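Local coordinates for protein aspartate semialdehyde dehydrogenase (Francisella tularensis subsp. tularensis, PDB 4WOJ) that probably catalyses the NADPH-dependent reductive dephosphorylation of L-aspartyl-4-phosphate to L-aspartate-semialdehyde, a shared step in lysine, methionine and threonine biosynthesis, at residues L273-Q278 with F347-Q352; K242-A247 with D264-R269. One frame throughout, in Å; residues are numbered along the deposited sequence.

In the fold
Both contacts lie in the dimerisation domain and reach one mixed sheet, with centres about 14 Å apart. Interaction 2 comes first along the chain: helix 242-255 packs against residues 264-269, which include part of strand 263-266, an outermost strand of the sheet within this chain. A few residues later the chain enters interaction 1, where strand 275-284 pairs antiparallel with strand 343-351. Strand 159-167 lies between 263-266 and 275-284 and so separates the two contacts in the sheet. Each brings a residue close to C141, the predicted acyl-thioester cysteine: H276, the predicted proton acceptor, from interaction 1 and E243 from interaction 2. Both also touch the second subunit.

Interaction 1. Residues L273-Q278 with F347-Q352; sequences LRSHSQ and FTVGDQ
One face of the H276 imidazole is covered by Q352, whose CB lies 3.9 Å from the ring centroid in a CH-pi contact, while CG of Q352 comes to 3.3 Å from NE2 of H276. Q352 runs beside the ring because its chi1 of -174° turns CG away from the backbone N; it then bends, and its OE1 is hydrogen-bonded to S171. The R274 guanidinium offers its edge to D351 in a side-on salt bridge: NE reaches OD2 of D351 at 2.7 Å and NH2 reaches OD1 of D351 at 2.9 Å, although the two planes are 56° apart. D351 OD1 also caps L354 N at the start of helix 354-369. Over one face of the F347 ring lies O of Q278, and S277 CB approaches CZ of F347 obliquely at 3.5 Å.

Most of these residues belong to an antiparallel ladder in the mixed sheet of the dimerisation domain. H276-G350 and Q278-T348 are hydrogen-bonded pairs, S275-D351 and S277-V349 non-hydrogen-bonded ones. H276 and Q278 face helix 141-149, which puts the predicted proton acceptor H276 against C141. Just beyond the last pair, Q352 N donates to R274 O at 2.6 Å.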
loop_
_atom_site.group_PDB
_atom_site.type_symbol
_atom_site.label_atom_id
_atom_site.label_comp_id
_atom_site.label_asym_id
_atom_site.label_seq_id
_atom_site.Cartn_x
_atom_site.Cartn_y
_atom_site.Cartn_z
ATOM N N LEU B 273 -6.125 -4.604 9.471
ATOM C CA LEU B 273 -6.428 -5.739 10.281
ATOM C C LEU B 273 -6.904 -6.997 9.537
ATOM O O LEU B 273 -6.333 -8.053 9.794
ATOM C CB LEU B 273 -7.383 -5.322 11.367
ATOM C CG LEU B 273 -6.801 -4.322 12.404
ATOM C CD1 LEU B 273 -7.899 -3.778 13.322
ATOM C CD2 LEU B 273 -5.675 -4.893 13.259
ATOM N N ARG B 274 -7.922 -6.942 8.672
ATOM C CA ARG B 274 -8.393 -8.181 8.025
ATOM C C ARG B 274 -8.751 -8.122 6.554
ATOM O O ARG B 274 -9.093 -9.144 5.975
ATOM C CB ARG B 274 -9.547 -8.837 8.786
ATOM C CG ARG B 274 -10.575 -7.898 9.378
ATOM C CD ARG B 274 -11.733 -8.668 9.975
ATOM N NE ARG B 274 -12.308 -9.685 9.115
ATOM C CZ ARG B 274 -13.186 -10.608 9.524
ATOM N NH1 ARG B 274 -13.586 -10.643 10.810
ATOM N NH2 ARG B 274 -13.678 -11.506 8.655
ATOM N N SER B 275 -8.589 -6.972 5.927
ATOM C CA SER B 275 -8.867 -6.863 4.536
ATOM C C SER B 275 -7.612 -6.629 3.676
ATOM O O SER B 275 -6.805 -5.764 4.000
ATOM C CB SER B 275 -9.871 -5.764 4.320
ATOM O OG SER B 275 -11.161 -6.289 4.508
ATOM N N HIS B 276 -7.429 -7.455 2.633
ATOM C CA HIS B 276 -6.309 -7.258 1.701
ATOM C C HIS B 276 -6.749 -6.363 0.605
ATOM O O HIS B 276 -7.829 -6.556 0.076
ATOM C CB HIS B 276 -5.794 -8.549 1.109
ATOM C CG HIS B 276 -5.068 -9.408 2.100
ATOM N ND1 HIS B 276 -4.744 -8.973 3.362
ATOM C CD2 HIS B 276 -4.603 -10.674 2.013
ATOM C CE1 HIS B 276 -4.114 -9.932 4.012
ATOM N NE2 HIS B 276 -4.021 -10.977 3.217
ATOM N N SER B 277 -5.936 -5.354 0.324
ATOM C CA SER B 277 -6.181 -4.499 -0.784
ATOM C C SER B 277 -5.117 -4.740 -1.867
ATOM O O SER B 277 -4.029 -5.241 -1.605
ATOM C CB SER B 277 -6.219 -3.039 -0.385
ATOM O OG SER B 277 -7.008 -2.838 0.756
ATOM N N GLN B 278 -5.465 -4.385 -3.084
ATOM C CA GLN B 278 -4.638 -4.680 -4.253
ATOM C C GLN B 278 -4.907 -3.675 -5.338
ATOM O O GLN B 278 -6.035 -3.552 -5.781
ATOM C CB GLN B 278 -4.984 -6.072 -4.823
ATOM C CG GLN B 278 -4.373 -7.223 -4.067
ATOM C CD GLN B 278 -4.629 -8.583 -4.650
ATOM O OE1 GLN B 278 -5.581 -9.244 -4.307
ATOM N NE2 GLN B 278 -3.706 -9.047 -5.477
ATOM N N PHE B 347 -8.450 -1.075 -8.505
ATOM C CA PHE B 347 -8.061 -1.312 -7.107
ATOM C C PHE B 347 -9.158 -2.133 -6.465
ATOM O O PHE B 347 -10.305 -1.794 -6.592
ATOM C CB PHE B 347 -7.933 0.014 -6.338
ATOM C CG PHE B 347 -7.241 -0.092 -5.006
ATOM C CD1 PHE B 347 -5.875 -0.088 -4.913
ATOM C CD2 PHE B 347 -7.984 -0.115 -3.804
ATOM C CE1 PHE B 347 -5.249 -0.159 -3.677
ATOM C CE2 PHE B 347 -7.370 -0.182 -2.573
ATOM C CZ PHE B 347 -5.990 -0.209 -2.504
ATOM N N THR B 348 -8.801 -3.185 -5.747
ATOM C CA THR B 348 -9.772 -4.053 -5.113
ATOM C C THR B 348 -9.453 -4.315 -3.675
ATOM O O THR B 348 -8.322 -4.196 -3.240
ATOM C CB THR B 348 -9.933 -5.428 -5.861
ATOM O OG1 THR B 348 -10.842 -6.249 -5.115
ATOM C CG2 THR B 348 -8.625 -6.137 -6.029
ATOM N N VAL B 349 -10.489 -4.648 -2.930
ATOM C CA VAL B 349 -10.385 -4.921 -1.518
ATOM C C VAL B 349 -11.327 -6.073 -1.173
ATOM O O VAL B 349 -12.485 -6.085 -1.603
ATOM C CB VAL B 349 -10.842 -3.726 -0.679
ATOM C CG1 VAL B 349 -10.662 -4.003 0.817
ATOM C CG2 VAL B 349 -10.092 -2.469 -1.081
ATOM N N GLY B 350 -10.825 -7.034 -0.395
ATOM C CA GLY B 350 -11.651 -8.110 0.165
ATOM C C GLY B 350 -11.113 -8.661 1.449
ATOM O O GLY B 350 -9.978 -8.374 1.833
ATOM N N ASP B 351 -11.933 -9.449 2.133
ATOM C CA ASP B 351 -11.665 -9.868 3.508
ATOM C C ASP B 351 -10.799 -11.102 3.552
ATOM O O ASP B 351 -11.182 -12.145 3.036
ATOM C CB ASP B 351 -12.965 -10.191 4.223
ATOM C CG ASP B 351 -12.755 -10.481 5.698
ATOM O OD1 ASP B 351 -12.412 -11.625 6.059
ATOM O OD2 ASP B 351 -12.865 -9.522 6.476
ATOM N N GLN B 352 -9.655 -11.004 4.201
ATOM C CA GLN B 352 -8.684 -12.083 4.199
ATOM C C GLN B 352 -9.213 -13.361 4.782
ATOM O O GLN B 352 -8.928 -14.441 4.268
ATOM C CB GLN B 352 -7.419 -11.661 4.954
ATOM C CG GLN B 352 -6.289 -12.657 4.879
ATOM C CD GLN B 352 -6.204 -13.544 6.092
ATOM O OE1 GLN B 352 -6.259 -13.065 7.222
ATOM N NE2 GLN B 352 -6.043 -14.853 5.871
#

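Interaction 2. Residues K242-A247 with D264-R269; sequences KEEYKA and DGICVR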
loop_
_atom_site.group_PDB
_atom_site.type_symbol
_atom_site.label_atom_id
_atom_site.label_comp_id
_atom_site.label_asym_id
_atom_site.label_seq_id
_atom_site.Cartn_x
_atom_site.Cartn_y
_atom_site.Cartn_z
ATOM N N LYS B 242 8.123 -15.866 -1.310
ATOM C CA LYS B 242 7.293 -17.040 -1.578
ATOM C C LYS B 242 5.849 -16.577 -1.783
ATOM O O LYS B 242 5.141 -17.107 -2.656
ATOM C CB LYS B 242 7.408 -18.097 -0.485
ATOM C CG LYS B 242 7.048 -19.512 -0.942
ATOM C CD LYS B 242 7.781 -20.564 -0.110
ATOM C CE LYS B 242 7.056 -20.919 1.192
ATOM N NZ LYS B 242 6.304 -22.206 1.062
ATOM N N GLU B 243 5.455 -15.552 -1.018
ATOM C CA GLU B 243 4.134 -14.925 -1.148
ATOM C C GLU B 243 3.795 -14.512 -2.557
ATOM O O GLU B 243 2.659 -14.695 -3.003
ATOM C CB GLU B 243 4.045 -13.686 -0.250
ATOM C CG GLU B 243 2.627 -13.136 -0.060
ATOM C CD GLU B 243 1.713 -14.094 0.682
ATOM O OE1 GLU B 243 2.202 -15.126 1.195
ATOM O OE2 GLU B 243 0.493 -13.800 0.786
ATOM N N GLU B 244 4.802 -13.962 -3.241
ATOM C CA GLU B 244 4.699 -13.420 -4.612
ATOM C C GLU B 244 4.743 -14.499 -5.717
ATOM O O GLU B 244 3.992 -14.441 -6.681
ATOM C CB GLU B 244 5.833 -12.411 -4.841
ATOM C CG GLU B 244 5.752 -11.198 -3.921
ATOM C CD GLU B 244 7.064 -10.439 -3.747
ATOM O OE1 GLU B 244 8.139 -10.894 -4.210
ATOM O OE2 GLU B 244 7.022 -9.363 -3.127
ATOM N N TYR B 245 5.625 -15.477 -5.572
ATOM C CA TYR B 245 5.677 -16.610 -6.499
ATOM C C TYR B 245 4.343 -17.427 -6.466
ATOM O O TYR B 245 3.956 -18.013 -7.462
ATOM C CB TYR B 245 6.913 -17.500 -6.179
ATOM C CG TYR B 245 6.731 -18.965 -6.512
ATOM C CD1 TYR B 245 7.163 -19.492 -7.724
ATOM C CD2 TYR B 245 6.091 -19.822 -5.608
ATOM C CE1 TYR B 245 6.964 -20.834 -8.008
ATOM C CE2 TYR B 245 5.885 -21.166 -5.882
ATOM C CZ TYR B 245 6.319 -21.669 -7.076
ATOM O OH TYR B 245 6.093 -23.009 -7.312
ATOM N N LYS B 246 3.698 -17.524 -5.298
ATOM C CA LYS B 246 2.421 -18.244 -5.174
ATOM C C LYS B 246 1.392 -17.746 -6.161
ATOM O O LYS B 246 0.574 -18.511 -6.657
ATOM C CB LYS B 246 1.771 -18.046 -3.797
ATOM C CG LYS B 246 2.441 -18.773 -2.654
ATOM C CD LYS B 246 1.639 -18.670 -1.365
ATOM C CE LYS B 246 2.404 -19.236 -0.165
ATOM N NZ LYS B 246 3.180 -18.182 0.572
ATOM N N ALA B 247 1.378 -16.441 -6.379
ATOM C CA ALA B 247 0.371 -15.870 -7.231
ATOM C C ALA B 247 0.260 -16.580 -8.589
ATOM O O ALA B 247 -0.775 -17.145 -8.889
ATOM C CB ALA B 247 0.569 -14.372 -7.399
ATOM N N ASP B 264 2.607 -11.074 -11.403
ATOM C CA ASP B 264 3.801 -10.624 -10.718
ATOM C C ASP B 264 3.479 -9.305 -10.038
ATOM O O ASP B 264 2.429 -8.735 -10.248
ATOM C CB ASP B 264 4.980 -10.483 -11.697
ATOM C CG ASP B 264 6.349 -10.850 -11.052
ATOM O OD1 ASP B 264 6.471 -10.738 -9.792
ATOM O OD2 ASP B 264 7.286 -11.283 -11.818
ATOM N N GLY B 265 4.416 -8.867 -9.222
ATOM C CA GLY B 265 4.367 -7.604 -8.556
ATOM C C GLY B 265 5.018 -7.766 -7.189
ATOM O O GLY B 265 5.884 -8.635 -6.996
ATOM N N ILE B 266 4.600 -6.926 -6.246
ATOM C CA ILE B 266 5.127 -6.994 -4.927
ATOM C C ILE B 266 4.044 -7.129 -3.855
ATOM O O ILE B 266 2.992 -6.481 -3.923
ATOM C CB ILE B 266 5.937 -5.754 -4.642
ATOM C CG1 ILE B 266 6.847 -6.007 -3.425
ATOM C CG2 ILE B 266 4.987 -4.565 -4.433
ATOM C CD1 ILE B 266 7.494 -4.767 -2.875
ATOM N N CYS B 267 4.363 -7.923 -2.834
ATOM C CA CYS B 267 3.500 -8.113 -1.686
ATOM C C CYS B 267 4.004 -7.317 -0.445
ATOM O O CYS B 267 5.127 -7.475 -0.006
ATOM C CB CYS B 267 3.321 -9.619 -1.417
ATOM S SG CYS B 267 2.439 -10.533 -2.733
ATOM N N VAL B 268 3.144 -6.481 0.118
ATOM C CA VAL B 268 3.528 -5.551 1.171
ATOM C C VAL B 268 2.569 -5.657 2.350
ATOM O O VAL B 268 1.356 -5.651 2.177
ATOM C CB VAL B 268 3.506 -4.101 0.686
ATOM C CG1 VAL B 268 4.121 -3.149 1.724
ATOM C CG2 VAL B 268 4.248 -3.939 -0.667
ATOM N N ARG B 269 3.134 -5.790 3.536
ATOM C CA ARG B 269 2.372 -5.792 4.730
ATOM C C ARG B 269 2.118 -4.373 5.148
ATOM O O ARG B 269 3.059 -3.540 5.106
ATOM C CB ARG B 269 3.150 -6.521 5.829
ATOM C CG ARG B 269 2.306 -6.812 7.013
ATOM C CD ARG B 269 1.303 -7.873 6.671
ATOM N NE ARG B 269 1.873 -9.199 6.788
ATOM C CZ ARG B 269 1.296 -10.295 6.317
ATOM N NH1 ARG B 269 0.152 -10.240 5.629
ATOM N NH2 ARG B 269 1.884 -11.462 6.505
HETATM O O HOH W 1 6.922 -9.443 -0.425
#
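The start of helix 242-255 passes over residues 265-267, bringing E244 CA and C267 CA to 6.2 Å. C267 directs its side chain at the helix, and SG rests against the CG atoms of two successive glutamates, 3.7 Å from CG of E243 and 3.6 Å from CG of E244. The sulfur thus packs on the aliphatic parts of both acids, while both carboxylates turn away from it. E244 is extended beyond CG (chi2 159°), which carries OE2 to the backbone N of C267 at 3.0 Å. This bond is nearly straight, 174° at the hydrogen, and meets OE2 on its anti side. A water donates both to OE2 of E244 and to O of C267, so one carboxylate oxygen holds the N-H of C267 directly and its carbonyl through the water. The same OE2 lies alongside I266, 3.4 Å from CG1.

E243 instead bends at chi2 (65°) and turns its carboxylate elsewhere: OE1 forms a salt bridge with K246 NZ, with a weak hydrogen bond in it, and OE2 accepts from N140, next to the predicted catalytic C141. On E244, OE1 takes the N-H of T241 and forms salt bridges with R333 and K335 of the second subunit. Such a buried carboxylate, met by two cationic groups and two backbone N-H groups, would probably stay ionised, and it ties this helix-strand junction to the dimer interface.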